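Side-chain contacts in 4-alpha-glucanotransferase (Corynebacterium glutamicum, PDB 5B68), which is an amylomaltase, or disproportionating enzyme, built around a TIM-barrel family domain that follows an N-terminal beta sandwich: residues E438-W443 against R484-A489; N445-V450 against V491-L496; A608-A613 against L634-A639. All blocks are in the same frame, centred on the assembly; numbering follows the deposited sequence. Where two conformers were deposited one is given.

Contact 1 of 3, residues E438-W443 against R484-A489; sequences EGYIPW and RFDHNA
Tyr440 reaches across to Ala489 and Asp486, joining the starts of two helices in the TIM-barrel part of the chain. Both ends of the link are N-cap residues: Tyr440 precedes helix 441-452, and Asp486 precedes helix 487-500. Tyr440 sits in a type I' turn from Glu438 to Ile441 that overlaps the Schellman motif ending helix 434-437, with Gly439 as C-prime and Tyr440 N bonded back to Leu435 O. Tyr440 CB packs against CD1 of Ile493, and chi1 of -69° sets CG beside the backbone N and sends the ring toward the other segment. The Ala489 methyl covers one ring face as a CH-pi contact, CB lying 3.7 Å from the centroid of the Tyr440 ring and 29° off its normal. It sits toward the hydroxyl end of the ring: Tyr440 CD2 is 4.1 Å from Ala489 CB, Tyr440 CZ only 3.3 Å. At the tip, Tyr440 OH packs 3.4 Å from Ala489 CB and 3.7 Å from Asp486 CB, and binds two waters in the ring plane. The first, 2.6 Å from Tyr440 OH, donates to Asp486 OD2, and the carboxylate plane stands 81° from the ring. The second accepts from Asp486 N, so water ties the hydroxyl to both side chain and main chain. Asp486 OD1 caps the helix through a weak bond from Ala489 N, 3.3 Å long.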
ATOM      1  N   GLU A 438     -16.670   7.389  10.894  1.00 18.10           N
ATOM      2  CA  GLU A 438     -15.563   8.232  11.285  1.00 18.97           C
ATOM      3  C   GLU A 438     -15.135   9.136  10.139  1.00 18.30           C
ATOM      4  O   GLU A 438     -14.102   9.717  10.186  1.00 19.25           O
ATOM      5  CB  GLU A 438     -14.381   7.419  11.774  1.00 23.12           C
ATOM      6  CG  GLU A 438     -14.627   6.765  13.104  1.00 27.08           C
ATOM      7  CD  GLU A 438     -14.820   7.756  14.225  1.00 30.47           C
ATOM      8  OE1 GLU A 438     -14.082   8.737  14.318  1.00 37.00           O
ATOM      9  OE2 GLU A 438     -15.711   7.531  15.027  1.00 44.62           O
ATOM     10  N   GLY A 439     -15.927   9.190   9.088  1.00 17.44           N
ATOM     11  CA  GLY A 439     -15.678  10.131   8.020  1.00 17.42           C
ATOM     12  C   GLY A 439     -14.469   9.803   7.177  1.00 15.81           C
ATOM     13  O   GLY A 439     -13.932  10.634   6.519  1.00 16.30           O
ATOM     14  N   TYR A 440     -14.063   8.556   7.235  1.00 15.52           N
ATOM     15  CA  TYR A 440     -12.913   8.027   6.513  1.00 17.18           C
ATOM     16  C   TYR A 440     -11.597   8.725   6.931  1.00 18.60           C
ATOM     17  O   TYR A 440     -10.606   8.732   6.176  1.00 18.59           O
ATOM     18  CB  TYR A 440     -13.134   8.067   5.001  1.00 16.70           C
ATOM     19  CG  TYR A 440     -14.178   7.105   4.542  1.00 18.01           C
ATOM     20  CD1 TYR A 440     -13.828   5.771   4.197  1.00 17.10           C
ATOM     21  CD2 TYR A 440     -15.518   7.481   4.392  1.00 17.51           C
ATOM     22  CE1 TYR A 440     -14.783   4.851   3.833  1.00 18.51           C
ATOM     23  CE2 TYR A 440     -16.470   6.580   3.967  1.00 17.68           C
ATOM     24  CZ  TYR A 440     -16.111   5.215   3.736  1.00 18.41           C
ATOM     25  OH  TYR A 440     -16.962   4.267   3.297  1.00 19.39           O
ATOM     26  N   ILE A 441     -11.579   9.370   8.097  1.00 17.51           N
ATOM     27  CA  ILE A 441     -10.443  10.171   8.426  1.00 17.61           C
ATOM     28  C   ILE A 441      -9.147   9.332   8.578  1.00 17.31           C
ATOM     29  O   ILE A 441      -8.089   9.817   8.153  1.00 18.10           O
ATOM     30  CB  ILE A 441     -10.712  11.047   9.674  1.00 19.55           C
ATOM     31  CG1 ILE A 441     -11.820  12.058   9.361  1.00 21.71           C
ATOM     32  CG2 ILE A 441      -9.412  11.661  10.188  1.00 19.73           C
ATOM     33  CD1 ILE A 441     -11.493  13.119   8.305  1.00 23.24           C
ATOM     34  N   PRO A 442      -9.235   8.088   9.108  1.00 18.81           N
ATOM     35  CA  PRO A 442      -8.003   7.253   9.153  1.00 19.75           C
ATOM     36  C   PRO A 442      -7.415   6.886   7.764  1.00 19.30           C
ATOM     37  O   PRO A 442      -6.193   6.817   7.596  1.00 19.80           O
ATOM     38  CB  PRO A 442      -8.485   6.039   9.893  1.00 20.10           C
ATOM     39  CG  PRO A 442      -9.505   6.602  10.872  1.00 19.38           C
ATOM     40  CD  PRO A 442     -10.274   7.492   9.946  1.00 18.52           C
ATOM     41  N   TRP A 443      -8.302   6.710   6.789  1.00 18.76           N
ATOM     42  CA  TRP A 443      -7.894   6.422   5.385  1.00 18.09           C
ATOM     43  C   TRP A 443      -7.254   7.703   4.802  1.00 18.54           C
ATOM     44  O   TRP A 443      -6.148   7.683   4.215  1.00 16.89           O
ATOM     45  CB  TRP A 443      -9.117   5.999   4.583  1.00 16.84           C
ATOM     46  CG  TRP A 443      -8.920   5.721   3.133  1.00 15.91           C
ATOM     47  CD1 TRP A 443      -9.731   6.142   2.144  1.00 16.24           C
ATOM     48  CD2 TRP A 443      -7.968   4.846   2.518  1.00 17.15           C
ATOM     49  NE1 TRP A 443      -9.289   5.686   0.931  1.00 16.59           N
ATOM     50  CE2 TRP A 443      -8.254   4.829   1.139  1.00 16.65           C
ATOM     51  CE3 TRP A 443      -6.914   4.071   2.990  1.00 18.86           C
ATOM     52  CZ2 TRP A 443      -7.484   4.115   0.219  1.00 18.31           C
ATOM     53  CZ3 TRP A 443      -6.152   3.375   2.117  1.00 18.18           C
ATOM     54  CH2 TRP A 443      -6.451   3.374   0.710  1.00 18.04           C
ATOM     55  N   ARG A 484     -17.886  -6.330   1.390  0.50 20.93           N
ATOM     56  CA  ARG A 484     -17.954  -5.176   0.481  0.50 21.31           C
ATOM     57  C   ARG A 484     -17.636  -3.847   1.173  0.50 20.07           C
ATOM     58  O   ARG A 484     -18.057  -3.639   2.313  0.50 21.75           O
ATOM     59  CB  ARG A 484     -19.384  -5.164  -0.119  0.50 22.82           C
ATOM     60  CG  ARG A 484     -19.799  -3.968  -0.952  0.50 25.34           C
ATOM     61  CD  ARG A 484     -20.950  -4.224  -1.939  0.50 27.57           C
ATOM     62  NE  ARG A 484     -22.167  -4.901  -1.465  0.50 31.42           N
ATOM     63  CZ  ARG A 484     -23.003  -4.413  -0.564  0.50 31.72           C
ATOM     64  NH1 ARG A 484     -22.735  -3.266   0.025  0.50 34.79           N
ATOM     65  NH2 ARG A 484     -24.095  -5.085  -0.258  0.50 35.22           N
ATOM     66  N   PHE A 485     -16.941  -2.929   0.470  1.00 18.65           N
ATOM     67  CA  PHE A 485     -16.694  -1.579   0.947  1.00 18.19           C
ATOM     68  C   PHE A 485     -17.345  -0.631   0.005  1.00 18.15           C
ATOM     69  O   PHE A 485     -17.702  -0.989  -1.129  1.00 18.79           O
ATOM     70  CB  PHE A 485     -15.185  -1.285   1.072  1.00 18.42           C
ATOM     71  CG  PHE A 485     -14.547  -2.081   2.174  1.00 20.86           C
ATOM     72  CD1 PHE A 485     -14.535  -1.580   3.462  1.00 20.38           C
ATOM     73  CD2 PHE A 485     -13.976  -3.326   1.952  1.00 23.19           C
ATOM     74  CE1 PHE A 485     -14.005  -2.331   4.488  1.00 23.44           C
ATOM     75  CE2 PHE A 485     -13.461  -4.085   3.020  1.00 26.63           C
ATOM     76  CZ  PHE A 485     -13.488  -3.568   4.292  1.00 23.36           C
ATOM     77  N   ASP A 486     -17.511   0.610   0.472  1.00 17.65           N
ATOM     78  CA  ASP A 486     -18.002   1.644  -0.391  1.00 19.43           C
ATOM     79  C   ASP A 486     -16.867   2.138  -1.283  1.00 17.62           C
ATOM     80  O   ASP A 486     -16.092   3.043  -0.877  1.00 18.37           O
ATOM     81  CB  ASP A 486     -18.644   2.763   0.410  1.00 20.64           C
ATOM     82  CG  ASP A 486     -19.188   3.877  -0.456  1.00 21.20           C
ATOM     83  OD1 ASP A 486     -19.082   3.915  -1.731  1.00 19.40           O
ATOM     84  OD2 ASP A 486     -19.870   4.704   0.171  1.00 22.50           O
ATOM     85  N   HIS A 487     -16.787   1.576  -2.503  1.00 18.33           N
ATOM     86  CA  HIS A 487     -15.679   1.932  -3.407  1.00 19.74           C
ATOM     87  C   HIS A 487     -15.702   3.424  -3.810  1.00 17.94           C
ATOM     88  O   HIS A 487     -14.645   4.045  -4.071  1.00 19.04           O
ATOM     89  CB  HIS A 487     -15.625   1.021  -4.649  1.00 19.97           C
ATOM     90  CG  HIS A 487     -16.901   1.041  -5.400  1.00 22.30           C
ATOM     91  ND1 HIS A 487     -17.161   1.969  -6.378  1.00 29.26           N
ATOM     92  CD2 HIS A 487     -18.052   0.378  -5.191  1.00 25.47           C
ATOM     93  CE1 HIS A 487     -18.407   1.847  -6.779  1.00 25.28           C
ATOM     94  NE2 HIS A 487     -18.972   0.898  -6.069  1.00 27.89           N
ATOM     95  N   ASN A 488     -16.880   4.009  -3.878  1.00 18.58           N
ATOM     96  CA  ASN A 488     -16.967   5.421  -4.178  1.00 20.35           C
ATOM     97  C   ASN A 488     -16.233   6.272  -3.124  1.00 18.89           C
ATOM     98  O   ASN A 488     -15.540   7.238  -3.480  1.00 18.22           O
ATOM     99  CB  ASN A 488     -18.344   5.912  -4.354  1.00 22.96           C
ATOM    100  CG  ASN A 488     -18.960   5.446  -5.668  1.00 26.77           C
ATOM    101  OD1 ASN A 488     -18.344   5.445  -6.721  1.00 30.82           O
ATOM    102  ND2 ASN A 488     -20.173   5.048  -5.581  1.00 30.19           N
ATOM    103  N   ALA A 489     -16.360   5.855  -1.885  1.00 17.56           N
ATOM    104  CA  ALA A 489     -15.562   6.451  -0.824  1.00 18.06           C
ATOM    105  C   ALA A 489     -14.079   6.094  -0.848  1.00 17.94           C
ATOM    106  O   ALA A 489     -13.252   7.001  -0.869  1.00 20.38           O
ATOM    107  CB  ALA A 489     -16.198   6.155   0.532  1.00 17.48           C
TER
HETATM  108  O   HOH W   1     -19.405   4.964   2.763  1.00 23.12           O
HETATM  109  O   HOH W   2     -16.826   1.426   3.275  1.00 26.90           O

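Contact 2 of 3, residues N445-V450 against V491-L496; sequences NLLRTV and VGILAL. With SO4 (sulfate ion), chain F.
Beside the place where Leu447 packs on Leu494 and Ile493, the guanidinium of Arg448 has a sulfate ion, probably from the crystallisation liquor, at its edge and near its plane. The bond from Arg448 NH1 to sulfate O3 is weak, at 3.5 Å, and the same oxygen lies 3.4 Å from Arg448 CD, alongside the bend at chi3. The sulfate has a second donor in Arg452, while Arg448 NH2 makes a salt bridge to Glu497 of the facing helix. Trp143 of strand 142-150 touches both Arg448 and Ile493.

The packing itself rests on two methyl branches. Leu447 CD1 enters between neighbouring residues of helix 487-500, 3.8 Å from Leu494 CA and 4.0 Å from Ile493 CG2. The other branch, Leu447 CD2, meets Leu494 CD1 at 3.8 Å. Leu447 crosses both partners at about a right angle. In Leu494, chi1 of 169° puts CG anti to the backbone N, and chi2 of 63° then turns CD1 to Leu447 CD2. With the CA atoms of Leu447 and Leu494 7.2 Å apart, the helices lie close, as neighbours outside a beta/alpha barrel do. Leu447 also rests on Leu387 and Ile457 of the barrel strands, and Leu494 on Val459. No hydrogen bond crosses between the segments: buried aliphatic contact joins them, and the charge of Arg448 lies beside this packing, probably balanced chiefly by Glu497.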
ATOM      1  N   ASN A 445      -5.778  10.113   6.479  1.00 17.62           N
ATOM      2  CA  ASN A 445      -4.548  10.504   7.143  1.00 18.01           C
ATOM      3  C   ASN A 445      -3.368   9.609   6.704  1.00 17.75           C
ATOM      4  O   ASN A 445      -2.246  10.147   6.502  1.00 16.90           O
ATOM      5  CB  ASN A 445      -4.741  10.463   8.654  1.00 19.17           C
ATOM      6  CG  ASN A 445      -5.613  11.623   9.156  1.00 18.64           C
ATOM      7  OD1 ASN A 445      -5.958  12.519   8.423  1.00 20.56           O
ATOM      8  ND2 ASN A 445      -5.910  11.600  10.420  1.00 19.84           N
ATOM      9  N   LEU A 446      -3.597   8.302   6.546  1.00 17.18           N
ATOM     10  CA  LEU A 446      -2.509   7.439   6.079  1.00 17.17           C
ATOM     11  C   LEU A 446      -2.113   7.833   4.631  1.00 17.99           C
ATOM     12  O   LEU A 446      -0.910   7.994   4.324  1.00 16.67           O
ATOM     13  CB  LEU A 446      -2.804   5.994   6.267  1.00 18.64           C
ATOM     14  CG  LEU A 446      -3.701   5.278   5.276  1.00 18.01           C
ATOM     15  CD1 LEU A 446      -2.980   4.778   4.025  1.00 20.19           C
ATOM     16  CD2 LEU A 446      -4.371   4.167   5.979  1.00 20.92           C
ATOM     17  N   LEU A 447      -3.115   8.104   3.785  1.00 16.14           N
ATOM     18  CA  LEU A 447      -2.825   8.513   2.442  1.00 18.00           C
ATOM     19  C   LEU A 447      -2.064   9.822   2.366  1.00 18.69           C
ATOM     20  O   LEU A 447      -1.111  10.001   1.540  1.00 17.17           O
ATOM     21  CB  LEU A 447      -4.101   8.590   1.577  1.00 19.18           C
ATOM     22  CG  LEU A 447      -4.809   7.306   1.228  1.00 20.01           C
ATOM     23  CD1 LEU A 447      -6.221   7.526   0.664  1.00 22.59           C
ATOM     24  CD2 LEU A 447      -3.940   6.536   0.228  1.00 22.77           C
ATOM     25  N   ARG A 448      -2.527  10.813   3.123  1.00 18.72           N
ATOM     26  CA  ARG A 448      -1.876  12.066   3.057  1.00 21.19           C
ATOM     27  C   ARG A 448      -0.364  11.968   3.479  1.00 20.41           C
ATOM     28  O   ARG A 448       0.476  12.622   2.902  1.00 21.62           O
ATOM     29  CB  ARG A 448      -2.596  13.063   3.963  1.00 23.59           C
ATOM     30  CG  ARG A 448      -2.021  14.419   3.892  1.00 25.43           C
ATOM     31  CD  ARG A 448      -2.998  15.444   4.329  1.00 33.00           C
ATOM     32  NE  ARG A 448      -4.206  15.468   3.517  1.00 31.53           N
ATOM     33  CZ  ARG A 448      -5.170  16.355   3.676  1.00 35.82           C
ATOM     34  NH1 ARG A 448      -5.055  17.287   4.622  1.00 41.45           N
ATOM     35  NH2 ARG A 448      -6.267  16.327   2.918  1.00 33.63           N
ATOM     36  N   THR A 449      -0.053  11.159   4.473  1.00 20.82           N
ATOM     37  CA  THR A 449       1.335  10.949   4.882  1.00 21.17           C
ATOM     38  C   THR A 449       2.153  10.194   3.793  1.00 20.17           C
ATOM     39  O   THR A 449       3.251  10.631   3.423  1.00 20.94           O
ATOM     40  CB  THR A 449       1.407  10.265   6.214  1.00 21.64           C
ATOM     41  OG1 THR A 449       0.789  11.130   7.192  1.00 22.44           O
ATOM     42  CG2 THR A 449       2.849  10.009   6.597  1.00 25.76           C
ATOM     43  N   VAL A 450       1.564   9.168   3.219  1.00 19.55           N
ATOM     44  CA  VAL A 450       2.202   8.379   2.160  1.00 20.64           C
ATOM     45  C   VAL A 450       2.536   9.256   0.971  1.00 21.53           C
ATOM     46  O   VAL A 450       3.620   9.160   0.408  1.00 22.14           O
ATOM     47  CB  VAL A 450       1.410   7.097   1.746  1.00 21.89           C
ATOM     48  CG1 VAL A 450       2.075   6.389   0.592  1.00 26.24           C
ATOM     49  CG2 VAL A 450       1.269   6.144   2.886  1.00 22.72           C
ATOM     50  N   VAL A 491     -12.074   4.661  -3.217  1.00 16.57           N
ATOM     51  CA  VAL A 491     -11.412   5.055  -4.467  1.00 18.48           C
ATOM     52  C   VAL A 491     -11.449   6.528  -4.630  1.00 17.81           C
ATOM     53  O   VAL A 491     -10.450   7.161  -5.061  1.00 17.28           O
ATOM     54  CB  VAL A 491     -12.097   4.438  -5.719  1.00 18.88           C
ATOM     55  CG1 VAL A 491     -11.473   4.972  -6.994  1.00 22.91           C
ATOM     56  CG2 VAL A 491     -12.018   2.922  -5.720  1.00 19.84           C
ATOM     57  N   GLY A 492     -12.596   7.123  -4.279  1.00 16.18           N
ATOM     58  CA  GLY A 492     -12.746   8.600  -4.400  1.00 16.54           C
ATOM     59  C   GLY A 492     -11.765   9.354  -3.515  1.00 15.78           C
ATOM     60  O   GLY A 492     -11.188  10.362  -3.931  1.00 16.76           O
ATOM     61  N   ILE A 493     -11.576   8.864  -2.320  1.00 16.00           N
ATOM     62  CA  ILE A 493     -10.627   9.488  -1.416  1.00 17.18           C
ATOM     63  C   ILE A 493      -9.173   9.247  -1.852  1.00 16.84           C
ATOM     64  O   ILE A 493      -8.366  10.101  -1.689  1.00 16.84           O
ATOM     65  CB  ILE A 493     -10.914   9.043   0.023  1.00 18.17           C
ATOM     66  CG1 ILE A 493     -12.240   9.694   0.518  1.00 17.79           C
ATOM     67  CG2 ILE A 493      -9.759   9.406   0.986  1.00 18.59           C
ATOM     68  CD1 ILE A 493     -12.833   9.007   1.755  1.00 18.73           C
ATOM     69  N   LEU A 494      -8.830   8.067  -2.360  1.00 14.87           N
ATOM     70  CA  LEU A 494      -7.542   7.865  -2.912  1.00 16.15           C
ATOM     71  C   LEU A 494      -7.288   8.883  -4.034  1.00 15.67           C
ATOM     72  O   LEU A 494      -6.227   9.528  -4.094  1.00 16.96           O
ATOM     73  CB  LEU A 494      -7.420   6.417  -3.415  1.00 15.72           C
ATOM     74  CG  LEU A 494      -6.223   6.071  -4.267  1.00 18.13           C
ATOM     75  CD1 LEU A 494      -4.964   6.245  -3.459  1.00 17.53           C
ATOM     76  CD2 LEU A 494      -6.347   4.638  -4.735  1.00 18.97           C
ATOM     77  N   ALA A 495      -8.256   9.065  -4.919  1.00 15.72           N
ATOM     78  CA  ALA A 495      -8.103  10.020  -6.021  1.00 17.82           C
ATOM     79  C   ALA A 495      -7.971  11.462  -5.506  1.00 18.21           C
ATOM     80  O   ALA A 495      -7.115  12.222  -6.028  1.00 18.86           O
ATOM     81  CB  ALA A 495      -9.227   9.919  -7.032  1.00 20.67           C
ATOM     82  N   LEU A 496      -8.738  11.778  -4.474  1.00 16.48           N
ATOM     83  CA  LEU A 496      -8.693  13.095  -3.875  1.00 17.21           C
ATOM     84  C   LEU A 496      -7.320  13.375  -3.285  1.00 16.14           C
ATOM     85  O   LEU A 496      -6.731  14.396  -3.623  1.00 18.33           O
ATOM     86  CB  LEU A 496      -9.763  13.276  -2.825  1.00 17.25           C
ATOM     87  CG  LEU A 496      -9.761  14.570  -1.976  1.00 19.77           C
ATOM     88  CD1 LEU A 496      -9.827  15.832  -2.799  1.00 20.71           C
ATOM     89  CD2 LEU A 496     -10.927  14.479  -0.999  1.00 20.30           C
TER
HETATM   90  S   SO4 F 805      -1.620  19.544   5.505  1.00 49.84           S
HETATM   91  O1  SO4 F 805      -1.865  20.487   6.628  1.00 51.49           O
HETATM   92  O2  SO4 F 805      -2.434  19.910   4.336  1.00 53.61           O
HETATM   93  O3  SO4 F 805      -1.975  18.170   6.010  1.00 43.52           O
HETATM   94  O4  SO4 F 805      -0.243  19.724   5.065  1.00 45.30           O

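Contact 3 of 3, residues A608-A613 against L634-A639; sequences ANALPA and LHTFVA
Thr636, whose methyl side meets Ala610, hydrogen-bonds through its hydroxyl OG1 to Glu632 O, one turn back in the same helix; Ala702 O, near the end of the chain, is a second, weak partner sharing the same proton. A chi1 of -64° sets OG1 beside the backbone N, and thereby leaves CG2 on the side facing the loop, 4.1 Å from Ala610 CB.

That single methyl of Ala610 carries much of the contact. Besides Thr636 it touches the main chain of the next residue, with Ala610 CB 3.7 Å from Phe637 N, and it lies 3.8 Å from Phe637 CB. Such a small side chain lets the backbones come near, the CA atoms of Ala610 and Phe637 being 5.3 Å apart. Two residues earlier, Ala608 CB approaches the Phe637 ring at its edge, in the ring plane, 3.9 Å from Phe637 CD1 and 4.1 Å from Phe637 CE1. The ring is there because CG of Phe637 is anti to the backbone N, chi1 177°. Both methyls point to helix 627-639, while Asn609 between them turns away; it has positive phi and is the C-prime residue of a Schellman motif that ends helix 587-607.

No hydrogen bond joins the segments, so the loop lies on the helix by apolar packing. Phe637 continues onto Val604 of helix 587-607, Leu611 folds back on Leu602 and Ala605, and on the barrel side Val638 touches Thr646 of strand 645-649.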
ATOM      1  N   ALA A 608       8.072  -7.155 -32.852  1.00 25.75           N
ATOM      2  CA  ALA A 608       8.127  -5.716 -32.571  1.00 24.60           C
ATOM      3  C   ALA A 608       9.524  -5.111 -32.859  1.00 22.98           C
ATOM      4  O   ALA A 608       9.741  -3.972 -32.539  1.00 25.13           O
ATOM      5  CB  ALA A 608       7.748  -5.485 -31.111  1.00 24.43           C
ATOM      6  N   ASN A 609      10.418  -5.867 -33.486  1.00 23.03           N
ATOM      7  CA  ASN A 609      11.787  -5.410 -33.799  1.00 24.76           C
ATOM      8  C   ASN A 609      12.679  -5.194 -32.572  1.00 24.28           C
ATOM      9  O   ASN A 609      13.736  -4.598 -32.676  1.00 21.28           O
ATOM     10  CB  ASN A 609      11.754  -4.232 -34.788  1.00 27.65           C
ATOM     11  CG  ASN A 609      11.162  -4.668 -36.154  1.00 30.73           C
ATOM     12  OD1 ASN A 609      11.447  -5.741 -36.620  1.00 38.60           O
ATOM     13  ND2 ASN A 609      10.349  -3.851 -36.747  1.00 41.74           N
ATOM     14  N   ALA A 610      12.241  -5.676 -31.397  1.00 21.62           N
ATOM     15  CA  ALA A 610      13.036  -5.456 -30.151  1.00 20.47           C
ATOM     16  C   ALA A 610      14.207  -6.420 -30.056  1.00 20.24           C
ATOM     17  O   ALA A 610      15.171  -6.204 -29.336  1.00 22.16           O
ATOM     18  CB  ALA A 610      12.127  -5.606 -28.921  1.00 22.74           C
ATOM     19  N   LEU A 611      14.113  -7.529 -30.772  1.00 21.18           N
ATOM     20  CA  LEU A 611      15.144  -8.538 -30.796  1.00 22.31           C
ATOM     21  C   LEU A 611      15.230  -8.998 -32.225  1.00 22.07           C
ATOM     22  O   LEU A 611      14.278  -8.821 -32.939  1.00 21.95           O
ATOM     23  CB  LEU A 611      14.785  -9.759 -29.955  1.00 25.37           C
ATOM     24  CG  LEU A 611      14.971  -9.595 -28.465  1.00 25.72           C
ATOM     25  CD1 LEU A 611      14.281 -10.749 -27.789  1.00 28.86           C
ATOM     26  CD2 LEU A 611      16.452  -9.593 -28.141  1.00 26.41           C
ATOM     27  N   PRO A 612      16.369  -9.596 -32.614  1.00 23.55           N
ATOM     28  CA  PRO A 612      16.363 -10.264 -33.982  1.00 24.22           C
ATOM     29  C   PRO A 612      15.433 -11.489 -34.017  1.00 28.11           C
ATOM     30  O   PRO A 612      15.279 -12.238 -33.019  1.00 23.33           O
ATOM     31  CB  PRO A 612      17.804 -10.673 -34.162  1.00 22.59           C
ATOM     32  CG  PRO A 612      18.279 -10.993 -32.794  1.00 25.76           C
ATOM     33  CD  PRO A 612      17.574  -9.974 -31.862  1.00 25.40           C
ATOM     34  N   ALA A 613      14.821 -11.733 -35.166  1.00 26.22           N
ATOM     35  CA  ALA A 613      13.902 -12.841 -35.271  1.00 27.03           C
ATOM     36  C   ALA A 613      14.631 -14.168 -35.460  1.00 28.57           C
ATOM     37  O   ALA A 613      14.643 -14.717 -36.556  1.00 30.82           O
ATOM     38  CB  ALA A 613      12.940 -12.587 -36.419  1.00 29.17           C
ATOM     39  N   LEU A 634      14.105  -7.246 -24.079  1.00 20.94           N
ATOM     40  CA  LEU A 634      12.866  -7.189 -23.238  1.00 20.66           C
ATOM     41  C   LEU A 634      12.581  -5.770 -22.795  1.00 20.90           C
ATOM     42  O   LEU A 634      11.420  -5.360 -22.680  1.00 19.65           O
ATOM     43  CB  LEU A 634      12.988  -8.130 -22.040  1.00 24.48           C
ATOM     44  CG  LEU A 634      13.105  -9.645 -22.403  1.00 24.94           C
ATOM     45  CD1 LEU A 634      13.385 -10.442 -21.147  1.00 26.40           C
ATOM     46  CD2 LEU A 634      11.926 -10.132 -23.185  1.00 24.72           C
ATOM     47  N   HIS A 635      13.634  -5.012 -22.506  1.00 22.19           N
ATOM     48  CA  HIS A 635      13.432  -3.658 -22.056  1.00 20.90           C
ATOM     49  C   HIS A 635      12.999  -2.728 -23.172  1.00 21.04           C
ATOM     50  O   HIS A 635      12.141  -1.869 -22.999  1.00 20.68           O
ATOM     51  CB  HIS A 635      14.665  -3.153 -21.316  1.00 20.88           C
ATOM     52  CG  HIS A 635      14.816  -3.765 -19.965  1.00 19.25           C
ATOM     53  ND1 HIS A 635      14.288  -3.176 -18.824  1.00 22.77           N
ATOM     54  CD2 HIS A 635      15.303  -4.961 -19.576  1.00 18.67           C
ATOM     55  CE1 HIS A 635      14.510  -3.956 -17.787  1.00 19.23           C
ATOM     56  NE2 HIS A 635      15.146  -5.036 -18.208  1.00 26.46           N
ATOM     57  N   THR A 636      13.577  -2.921 -24.353  1.00 23.53           N
ATOM     58  CA  THR A 636      13.127  -2.203 -25.531  1.00 22.09           C
ATOM     59  C   THR A 636      11.646  -2.482 -25.862  1.00 20.82           C
ATOM     60  O   THR A 636      10.861  -1.524 -26.260  1.00 21.72           O
ATOM     61  CB  THR A 636      14.045  -2.559 -26.766  1.00 24.96           C
ATOM     62  OG1 THR A 636      15.384  -2.095 -26.491  1.00 27.08           O
ATOM     63  CG2 THR A 636      13.553  -1.862 -27.944  1.00 25.12           C
ATOM     64  N   PHE A 637      11.296  -3.747 -25.809  1.00 22.07           N
ATOM     65  CA  PHE A 637       9.916  -4.208 -26.077  1.00 21.39           C
ATOM     66  C   PHE A 637       8.921  -3.462 -25.148  1.00 21.33           C
ATOM     67  O   PHE A 637       8.004  -2.860 -25.601  1.00 20.80           O
ATOM     68  CB  PHE A 637       9.840  -5.694 -25.850  1.00 21.99           C
ATOM     69  CG  PHE A 637       8.464  -6.267 -26.020  1.00 21.70           C
ATOM     70  CD1 PHE A 637       7.888  -6.372 -27.266  1.00 23.34           C
ATOM     71  CD2 PHE A 637       7.712  -6.672 -24.913  1.00 23.70           C
ATOM     72  CE1 PHE A 637       6.609  -6.871 -27.456  1.00 23.64           C
ATOM     73  CE2 PHE A 637       6.416  -7.170 -25.108  1.00 24.38           C
ATOM     74  CZ  PHE A 637       5.872  -7.297 -26.372  1.00 25.67           C
ATOM     75  N   VAL A 638       9.263  -3.413 -23.864  1.00 23.71           N
ATOM     76  CA  VAL A 638       8.428  -2.695 -22.853  1.00 21.70           C
ATOM     77  C   VAL A 638       8.434  -1.195 -23.095  1.00 20.98           C
ATOM     78  O   VAL A 638       7.367  -0.574 -23.098  1.00 18.83           O
ATOM     79  CB  VAL A 638       8.924  -3.062 -21.462  1.00 24.66           C
ATOM     80  CG1 VAL A 638       8.505  -2.038 -20.416  1.00 27.39           C
ATOM     81  CG2 VAL A 638       8.430  -4.450 -21.115  1.00 24.65           C
ATOM     82  N   ALA A 639       9.612  -0.634 -23.405  1.00 19.11           N
ATOM     83  CA  ALA A 639       9.748   0.824 -23.575  1.00 19.59           C
ATOM     84  C   ALA A 639       8.865   1.354 -24.718  1.00 18.41           C
ATOM     85  O   ALA A 639       8.378   2.495 -24.668  1.00 19.72           O
ATOM     86  CB  ALA A 639      11.237   1.227 -23.809  1.00 20.09           C
TER

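Contacts 1 and 2 are successive levels of one interface, between helices 441-452 and 487-500, with centres 10 Å apart. Trp443 of contact 1 packs on Ile493 of contact 2, CD1 to CG2 3.5 Å, so the two pass into each other without a break; their segments alternate along the chain. Beta-sandwich strands 76-80 and 142-150 meet contacts 1 and 2 in turn, and contact 2 also rests on barrel strands 382-387 and 456-459. The helix pair thus lies between sandwich and barrel sheet. Contact 3 comes later in the chain, on helix 627-639, which leads into barrel strand 645-649; it is separate packing, its centre about 37 Å from that of contact 2.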